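Local coordinates for protein type IV pilin structural subunit (Pseudomonas aeruginosa, PDB 3JYZ) that serves as the structural subunit of type IV pili, the bacterial surface filaments built from many copies of a pilin, at residues T9-G14 with I72-D77; T67-I72 with T87-P92; S91-D96 with D116-S121. All coordinates share one frame; numbering follows the deposited sequence.

Contact 1. Residues T9-G14 with I72-D77; sequences TRVSEG and ITYVAD
Tyr74 swings CG anti to its own carbonyl carbon (chi1 -69°), while Val11 turns CG1 anti to its backbone N (chi1 174°); these two settings bring the phenol end of the ring and one valine methyl together on the flank of the helix. The two side chains cross at about a right angle, with Val11 CG1 3.7 Å from Tyr74 CZ. The polar link is made next to this apolar touch: Tyr74 OH donates to Val11 O over 2.7 Å, lying in the carbonyl plane on a lone pair, with a C=O...donor angle of 132°. The same oxygen also receives a weak backbone bond of 3.0 Å from Gly14 N, so the helix shares this carbonyl with the strand. Gly14, which has no side chain, lets the hydroxyl come within 3.5 Å of its CA, and Ile72 CD1 rests 3.7 Å from Gly14 O. Leu88 of the neighbouring strand and Val79 of helix 76-79 touch both Val11 and Tyr74, adding apolar side chains around the bond. Here the long N-terminal helix of the pilin fold lies against its antiparallel sheet. The contact illustrates how a buried phenol can be satisfied by a main-chain carbonyl: one short, directional bond within a largely apolar interface fixes the outer end of the ring and ties helix 4-28 to strand 70-74.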
loop_
_atom_site.group_PDB
_atom_site.type_symbol
_atom_site.label_atom_id
_atom_site.label_comp_id
_atom_site.label_asym_id
_atom_site.label_seq_id
_atom_site.Cartn_x
_atom_site.Cartn_y
_atom_site.Cartn_z
ATOM N N THR A 9 4.954 -0.232 -15.903
ATOM C CA THR A 9 5.188 -1.651 -15.771
ATOM C C THR A 9 6.151 -1.882 -14.604
ATOM O O THR A 9 5.977 -2.820 -13.830
ATOM C CB THR A 9 5.683 -2.259 -17.100
ATOM O OG1 THR A 9 4.597 -2.975 -17.708
ATOM C CG2 THR A 9 6.826 -3.208 -16.854
ATOM N N ARG A 10 7.120 -1.008 -14.446
ATOM C CA ARG A 10 8.038 -1.109 -13.319
ATOM C C ARG A 10 7.360 -0.762 -11.993
ATOM O O ARG A 10 7.617 -1.402 -10.975
ATOM C CB ARG A 10 9.295 -0.270 -13.569
ATOM C CG ARG A 10 10.113 -0.829 -14.725
ATOM C CD ARG A 10 11.202 0.112 -15.196
ATOM N NE ARG A 10 11.850 -0.417 -16.392
ATOM C CZ ARG A 10 12.799 0.217 -17.075
ATOM N NH1 ARG A 10 13.224 1.408 -16.683
ATOM N NH2 ARG A 10 13.322 -0.351 -18.156
ATOM N N VAL A 11 6.471 0.229 -12.014
ATOM C CA VAL A 11 5.673 0.553 -10.831
ATOM C C VAL A 11 4.774 -0.633 -10.447
ATOM O O VAL A 11 4.618 -0.946 -9.267
ATOM C CB VAL A 11 4.853 1.854 -11.035
ATOM C CG1 VAL A 11 3.919 2.082 -9.858
ATOM C CG2 VAL A 11 5.786 3.046 -11.207
ATOM N N SER A 12 4.209 -1.311 -11.441
ATOM C CA SER A 12 3.407 -2.509 -11.168
ATOM C C SER A 12 4.190 -3.598 -10.436
ATOM O O SER A 12 3.620 -4.308 -9.604
ATOM C CB SER A 12 2.800 -3.070 -12.455
ATOM O OG SER A 12 1.713 -2.266 -12.874
ATOM N N GLU A 13 5.451 -3.742 -10.757
ATOM C CA GLU A 13 6.256 -4.670 -9.995
ATOM C C GLU A 13 6.237 -4.452 -8.547
ATOM O O GLU A 13 6.226 -5.386 -7.834
ATOM C CB GLU A 13 7.695 -4.698 -10.536
ATOM C CG GLU A 13 7.685 -5.295 -11.925
ATOM C CD GLU A 13 8.533 -6.565 -12.082
ATOM O OE1 GLU A 13 7.982 -7.671 -12.408
ATOM O OE2 GLU A 13 9.787 -6.410 -11.893
ATOM N N GLY A 14 6.275 -3.193 -8.096
ATOM C CA GLY A 14 6.204 -2.854 -6.689
ATOM C C GLY A 14 4.925 -3.316 -6.023
ATOM O O GLY A 14 4.912 -3.698 -4.852
ATOM N N ILE A 72 4.870 2.258 -0.549
ATOM C CA ILE A 72 5.886 1.721 -1.438
ATOM C C ILE A 72 6.692 2.894 -1.973
ATOM O O ILE A 72 6.130 3.834 -2.555
ATOM C CB ILE A 72 5.269 1.001 -2.624
ATOM C CG1 ILE A 72 4.315 -0.094 -2.152
ATOM C CG2 ILE A 72 6.368 0.429 -3.520
ATOM C CD1 ILE A 72 3.512 -0.696 -3.301
ATOM N N THR A 73 8.005 2.842 -1.757
ATOM C CA THR A 73 8.917 3.860 -2.254
ATOM C C THR A 73 9.749 3.259 -3.375
ATOM O O THR A 73 10.383 2.222 -3.201
ATOM C CB THR A 73 9.833 4.363 -1.122
ATOM O OG1 THR A 73 9.032 4.943 -0.084
ATOM C CG2 THR A 73 10.834 5.403 -1.654
ATOM N N TYR A 74 9.737 3.907 -4.536
ATOM C CA TYR A 74 10.446 3.402 -5.707
ATOM C C TYR A 74 11.821 4.031 -5.867
ATOM O O TYR A 74 12.038 5.150 -5.423
ATOM C CB TYR A 74 9.613 3.684 -6.957
ATOM C CG TYR A 74 8.376 2.837 -6.981
ATOM C CD1 TYR A 74 8.393 1.586 -7.562
ATOM C CD2 TYR A 74 7.204 3.268 -6.374
ATOM C CE1 TYR A 74 7.272 0.787 -7.573
ATOM C CE2 TYR A 74 6.068 2.470 -6.376
ATOM C CZ TYR A 74 6.113 1.235 -6.985
ATOM O OH TYR A 74 5.008 0.406 -7.010
ATOM N N VAL A 75 12.738 3.299 -6.493
ATOM C CA VAL A 75 14.039 3.867 -6.837
ATOM C C VAL A 75 13.824 4.703 -8.097
ATOM O O VAL A 75 13.736 4.169 -9.205
ATOM C CB VAL A 75 15.106 2.782 -7.062
ATOM C CG1 VAL A 75 16.499 3.423 -7.141
ATOM C CG2 VAL A 75 15.059 1.740 -5.930
ATOM N N ALA A 76 13.706 6.011 -7.906
ATOM C CA ALA A 76 13.279 6.901 -8.982
ATOM C C ALA A 76 14.101 6.736 -10.262
ATOM O O ALA A 76 13.544 6.641 -11.352
ATOM C CB ALA A 76 13.286 8.337 -8.517
ATOM N N ASP A 77 15.421 6.675 -10.147
ATOM C CA ASP A 77 16.230 6.639 -11.363
ATOM C C ASP A 77 16.347 5.262 -12.037
ATOM O O ASP A 77 16.908 5.145 -13.132
ATOM C CB ASP A 77 17.598 7.302 -11.145
ATOM C CG ASP A 77 18.504 6.508 -10.223
ATOM O OD1 ASP A 77 18.124 5.395 -9.800
ATOM O OD2 ASP A 77 19.612 7.002 -9.932
#

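Contact 2. Residues T67-I72 with T87-P92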
loop_
_atom_site.group_PDB
_atom_site.type_symbol
_atom_site.label_atom_id
_atom_site.label_comp_id
_atom_site.label_asym_id
_atom_site.label_seq_id
_atom_site.Cartn_x
_atom_site.Cartn_y
_atom_site.Cartn_z
ATOM N N THR A 67 -1.212 1.399 11.691
ATOM C CA THR A 67 -2.491 1.570 11.002
ATOM C C THR A 67 -2.694 0.542 9.895
ATOM O O THR A 67 -3.815 0.386 9.397
ATOM C CB THR A 67 -2.635 2.960 10.388
ATOM O OG1 THR A 67 -1.656 3.123 9.351
ATOM C CG2 THR A 67 -2.441 4.039 11.444
ATOM N N GLY A 68 -1.615 -0.136 9.502
ATOM C CA GLY A 68 -1.671 -1.116 8.427
ATOM C C GLY A 68 -1.486 -0.502 7.045
ATOM O O GLY A 68 -1.424 -1.223 6.041
ATOM N N VAL A 69 -1.384 0.824 6.981
ATOM C CA VAL A 69 -1.176 1.509 5.703
ATOM C C VAL A 69 0.236 1.267 5.171
ATOM O O VAL A 69 1.212 1.445 5.897
ATOM C CB VAL A 69 -1.444 3.016 5.817
ATOM C CG1 VAL A 69 -1.045 3.734 4.513
ATOM C CG2 VAL A 69 -2.914 3.267 6.138
ATOM N N ILE A 70 0.342 0.859 3.907
ATOM C CA ILE A 70 1.629 0.525 3.309
ATOM C C ILE A 70 2.110 1.624 2.367
ATOM O O ILE A 70 1.367 2.078 1.503
ATOM C CB ILE A 70 1.535 -0.790 2.502
ATOM C CG1 ILE A 70 1.233 -1.973 3.427
ATOM C CG2 ILE A 70 2.825 -1.043 1.708
ATOM C CD1 ILE A 70 0.861 -3.264 2.706
ATOM N N THR A 71 3.359 2.046 2.527
ATOM C CA THR A 71 3.975 2.969 1.580
ATOM C C THR A 71 5.017 2.222 0.771
ATOM O O THR A 71 5.931 1.606 1.336
ATOM C CB THR A 71 4.657 4.144 2.298
ATOM O OG1 THR A 71 3.681 4.844 3.072
ATOM C CG2 THR A 71 5.295 5.100 1.292
ATOM N N ILE A 72 4.870 2.258 -0.549
ATOM C CA ILE A 72 5.886 1.721 -1.438
ATOM C C ILE A 72 6.692 2.894 -1.973
ATOM O O ILE A 72 6.130 3.834 -2.555
ATOM C CB ILE A 72 5.269 1.001 -2.624
ATOM C CG1 ILE A 72 4.315 -0.094 -2.152
ATOM C CG2 ILE A 72 6.368 0.429 -3.520
ATOM C CD1 ILE A 72 3.512 -0.696 -3.301
ATOM N N THR A 87 6.281 7.533 -4.642
ATOM C CA THR A 87 5.577 6.680 -3.679
ATOM C C THR A 87 4.150 6.357 -4.077
ATOM O O THR A 87 3.456 7.163 -4.716
ATOM C CB THR A 87 5.549 7.275 -2.249
ATOM O OG1 THR A 87 4.701 8.429 -2.220
ATOM C CG2 THR A 87 6.951 7.655 -1.796
ATOM N N LEU A 88 3.739 5.155 -3.686
ATOM C CA LEU A 88 2.349 4.748 -3.708
ATOM C C LEU A 88 1.923 4.396 -2.284
ATOM O O LEU A 88 2.737 3.931 -1.480
ATOM C CB LEU A 88 2.157 3.520 -4.599
ATOM C CG LEU A 88 2.383 3.685 -6.095
ATOM C CD1 LEU A 88 2.122 2.360 -6.819
ATOM C CD2 LEU A 88 1.488 4.803 -6.645
ATOM N N ILE A 89 0.646 4.617 -1.986
ATOM C CA ILE A 89 0.078 4.277 -0.692
ATOM C C ILE A 89 -0.991 3.199 -0.877
ATOM O O ILE A 89 -1.855 3.321 -1.748
ATOM C CB ILE A 89 -0.578 5.498 -0.026
ATOM C CG1 ILE A 89 0.375 6.699 -0.006
ATOM C CG2 ILE A 89 -1.069 5.130 1.378
ATOM C CD1 ILE A 89 1.638 6.463 0.759
ATOM N N LEU A 90 -0.918 2.139 -0.078
ATOM C CA LEU A 90 -1.950 1.104 -0.056
ATOM C C LEU A 90 -2.650 1.169 1.299
ATOM O O LEU A 90 -2.025 0.944 2.334
ATOM C CB LEU A 90 -1.354 -0.291 -0.270
ATOM C CG LEU A 90 -0.377 -0.458 -1.436
ATOM C CD1 LEU A 90 0.110 -1.907 -1.573
ATOM C CD2 LEU A 90 -0.978 0.009 -2.745
ATOM N N SER A 91 -3.946 1.469 1.286
ATOM C CA SER A 91 -4.707 1.693 2.514
ATOM C C SER A 91 -5.750 0.591 2.677
ATOM O O SER A 91 -6.578 0.387 1.788
ATOM C CB SER A 91 -5.396 3.059 2.451
ATOM O OG SER A 91 -4.449 4.111 2.306
ATOM N N PRO A 92 -5.708 -0.138 3.803
ATOM C CA PRO A 92 -6.629 -1.265 4.022
ATOM C C PRO A 92 -7.921 -0.903 4.765
ATOM O O PRO A 92 -7.938 -0.025 5.633
ATOM C CB PRO A 92 -5.809 -2.231 4.884
ATOM C CG PRO A 92 -4.833 -1.354 5.618
ATOM C CD PRO A 92 -4.649 -0.069 4.828
#
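Ile70 O is approached by two donors from the facing strand: Leu90 N gives it a 2.8 Å hydrogen bond, nearly straight at 172°, and Ile89 CA adds a CA-H...O contact at 3.4 Å. Ile70 N in turn donates to Leu90 O, completing the two bonds of a hydrogen-bonded antiparallel pair, and Ile72 with Leu88 forms a second such pair. Between them Thr71 and Ile89 make a non-hydrogen-bonded pair whose side chains run next to each other in the same direction. Ile89 bends at its outer torsion (chi2 -61°), which carries CD1 to 3.5 Å from Thr71 OG1. Just before the strand, Val69 also meets Ile89, the two crossing obliquely; Val69 CG1 and Ile89 CG2 are only 3.4 Å apart, closer than two methyls normally sit. The face with Ile70, Ile72, Leu88 and Leu90, where Ile72 CD1 lies 4.0 Å from Leu90 CD1, packs on Ala21, Leu15, Val11 and Ala18 of helix 4-28. Where the ladder ends, the Pro92 ring lies beside Gly68, bringing CG to 3.4 Å from Gly68 O. Such a pairing is the standard antiparallel ladder at the heart of the pilin sheet. Its chemistry divides the work: main-chain bonds set the register, whereas branched hydrocarbon on the helix side makes that face a hydrophobic bed for the N-terminal helix.

Contact 3. Residues S91-D96 with D116-S121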
loop_
_atom_site.group_PDB
_atom_site.type_symbol
_atom_site.label_atom_id
_atom_site.label_comp_id
_atom_site.label_asym_id
_atom_site.label_seq_id
_atom_site.Cartn_x
_atom_site.Cartn_y
_atom_site.Cartn_z
ATOM N N SER A 91 -3.946 1.469 1.286
ATOM C CA SER A 91 -4.707 1.693 2.514
ATOM C C SER A 91 -5.750 0.591 2.677
ATOM O O SER A 91 -6.578 0.387 1.788
ATOM C CB SER A 91 -5.396 3.059 2.451
ATOM O OG SER A 91 -4.449 4.111 2.306
ATOM N N PRO A 92 -5.708 -0.138 3.803
ATOM C CA PRO A 92 -6.629 -1.265 4.022
ATOM C C PRO A 92 -7.921 -0.903 4.765
ATOM O O PRO A 92 -7.938 -0.025 5.633
ATOM C CB PRO A 92 -5.809 -2.231 4.884
ATOM C CG PRO A 92 -4.833 -1.354 5.618
ATOM C CD PRO A 92 -4.649 -0.069 4.828
ATOM N N TYR A 93 -8.995 -1.612 4.414
ATOM C CA TYR A 93 -10.310 -1.431 5.022
ATOM C C TYR A 93 -10.928 -2.786 5.287
ATOM O O TYR A 93 -10.669 -3.741 4.575
ATOM C CB TYR A 93 -11.233 -0.649 4.079
ATOM C CG TYR A 93 -10.720 0.733 3.792
ATOM C CD1 TYR A 93 -9.687 0.936 2.880
ATOM C CD2 TYR A 93 -11.238 1.837 4.457
ATOM C CE1 TYR A 93 -9.197 2.202 2.637
ATOM C CE2 TYR A 93 -10.750 3.115 4.214
ATOM C CZ TYR A 93 -9.726 3.289 3.300
ATOM O OH TYR A 93 -9.234 4.560 3.046
ATOM N N ILE A 94 -11.749 -2.877 6.324
ATOM C CA ILE A 94 -12.550 -4.074 6.508
ATOM C C ILE A 94 -13.952 -3.825 5.990
ATOM O O ILE A 94 -14.570 -2.805 6.297
ATOM C CB ILE A 94 -12.575 -4.548 7.975
ATOM C CG1 ILE A 94 -11.284 -5.305 8.281
ATOM C CG2 ILE A 94 -13.775 -5.465 8.219
ATOM C CD1 ILE A 94 -11.053 -5.584 9.729
ATOM N N ASN A 95 -14.407 -4.763 5.165
ATOM C CA ASN A 95 -15.731 -4.768 4.571
ATOM C C ASN A 95 -16.595 -5.789 5.301
ATOM O O ASN A 95 -16.310 -6.987 5.261
ATOM C CB ASN A 95 -15.595 -5.170 3.100
ATOM C CG ASN A 95 -16.921 -5.504 2.457
ATOM O OD1 ASN A 95 -17.963 -5.015 2.879
ATOM N ND2 ASN A 95 -16.884 -6.338 1.421
ATOM N N ASP A 96 -17.635 -5.314 5.975
ATOM C CA ASP A 96 -18.527 -6.196 6.727
ATOM C C ASP A 96 -19.713 -6.688 5.894
ATOM O O ASP A 96 -20.639 -7.303 6.422
ATOM C CB ASP A 96 -19.017 -5.506 8.007
ATOM C CG ASP A 96 -20.008 -4.379 7.736
ATOM O OD1 ASP A 96 -20.249 -4.047 6.560
ATOM O OD2 ASP A 96 -20.560 -3.823 8.712
ATOM N N ASP A 116 -10.193 -4.973 2.108
ATOM C CA ASP A 116 -10.130 -4.319 0.807
ATOM C C ASP A 116 -8.990 -3.312 0.842
ATOM O O ASP A 116 -8.732 -2.689 1.872
ATOM C CB ASP A 116 -11.435 -3.576 0.505
ATOM C CG ASP A 116 -12.639 -4.498 0.412
ATOM O OD1 ASP A 116 -12.464 -5.700 0.123
ATOM O OD2 ASP A 116 -13.763 -4.000 0.626
ATOM N N TRP A 117 -8.304 -3.154 -0.282
ATOM C CA TRP A 117 -7.183 -2.237 -0.363
ATOM C C TRP A 117 -7.409 -1.182 -1.431
ATOM O O TRP A 117 -7.838 -1.492 -2.551
ATOM C CB TRP A 117 -5.901 -3.004 -0.680
ATOM C CG TRP A 117 -5.415 -3.872 0.437
ATOM C CD1 TRP A 117 -5.775 -5.168 0.691
ATOM C CD2 TRP A 117 -4.463 -3.516 1.440
ATOM N NE1 TRP A 117 -5.105 -5.635 1.804
ATOM C CE2 TRP A 117 -4.291 -4.634 2.281
ATOM C CE3 TRP A 117 -3.738 -2.351 1.718
ATOM C CZ2 TRP A 117 -3.431 -4.622 3.375
ATOM C CZ3 TRP A 117 -2.879 -2.339 2.799
ATOM C CH2 TRP A 117 -2.733 -3.467 3.615
ATOM N N ALA A 118 -7.117 0.061 -1.070
ATOM C CA ALA A 118 -7.122 1.184 -1.999
ATOM C C ALA A 118 -5.687 1.589 -2.306
ATOM O O ALA A 118 -4.867 1.721 -1.389
ATOM C CB ALA A 118 -7.874 2.358 -1.384
ATOM N N CYS A 119 -5.373 1.759 -3.587
ATOM C CA CYS A 119 -4.054 2.241 -3.976
ATOM C C CYS A 119 -4.157 3.677 -4.444
ATOM O O CYS A 119 -5.008 3.992 -5.277
ATOM C CB CYS A 119 -3.465 1.395 -5.099
ATOM S SG CYS A 119 -1.795 1.955 -5.578
ATOM N N THR A 120 -3.317 4.565 -3.897
ATOM C CA THR A 120 -3.302 5.928 -4.312
ATOM C C THR A 120 -1.871 6.410 -4.730
ATOM O O THR A 120 -0.912 6.020 -4.172
ATOM C CB THR A 120 -3.867 6.879 -3.230
ATOM O OG1 THR A 120 -3.181 6.643 -2.020
ATOM C CG2 THR A 120 -5.344 6.655 -3.030
ATOM N N SER A 121 -1.836 7.223 -5.750
ATOM C CA SER A 121 -0.632 7.865 -6.231
ATOM C C SER A 121 -0.812 9.371 -5.966
ATOM O O SER A 121 -1.483 9.751 -5.098
ATOM C CB SER A 121 -0.492 7.616 -7.729
ATOM O OG SER A 121 -1.557 8.203 -8.404
HETATM O O HOH W 1 -4.264 4.483 -0.413
#
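Asp116 pairs with Tyr93 through two backbone bonds: its N donates to Tyr93 O over 2.8 Å, and Tyr93 N donates back to Asp116 O, which also lies at the edge of the Tyr93 ring. The Asp116 carboxylate leans toward Asn95, with OD2 3.3 Å from Asn95 CB, but the charge is met by a salt bridge to Arg100. Trp117 comes next, on the other face. Pro92 CB sits over its six-membered ring, 3.5 Å from the centroid and 8° off the ring normal, a CH-pi contact. Ala118 then makes the second hydrogen-bonded pair: Ala118 N reaches Ser91 O at 2.9 Å, and Ser91 N returns a bond to Ala118 O. Cys119 turns away and forms the disulfide to Cys149, the bond that closes the C-terminal D-region of type IV pilins. Thr120 OG1 accepts from a water that also donates to Ala118 O at 3.0 Å and bonds Ser91 OG at 2.8 Å, bridging the Ser91 side chain to Ala118 O and to the Thr120 hydroxyl. Trp117 and Cys119 face helix 4-28, touching Ile25 and Leu15, with Lys22 in a cation-pi contact with the indole. Pro92, beneath that indole, also reaches Leu103 of helix 103-109, and the Tyr93 face of the sheet is covered by Phe132 and Met135.

Overall arrangement
From the N terminus, contact 1 closes a long loop by laying helix 4-28 on strand 70-74, after a second helix and strand 57-62 have intervened. Contact 2 opens at residue 67, just ahead of that strand; it shares Ile72 with contact 1, the two cross along the chain, and it closes the 14-residue connection holding helix 76-79. Contact 3 follows contact 1 and begins where contact 2 ends, sharing Ser91 and Pro92; it closes the 19-residue connection holding strand 100-102 and helix 103-109. Strand 87-95 therefore pairs with 70-74 and then with 114-120. Contacts 1 and 3, about 20 Å apart between centres, lie on opposite sides of the chain's centre, joined through one sheet.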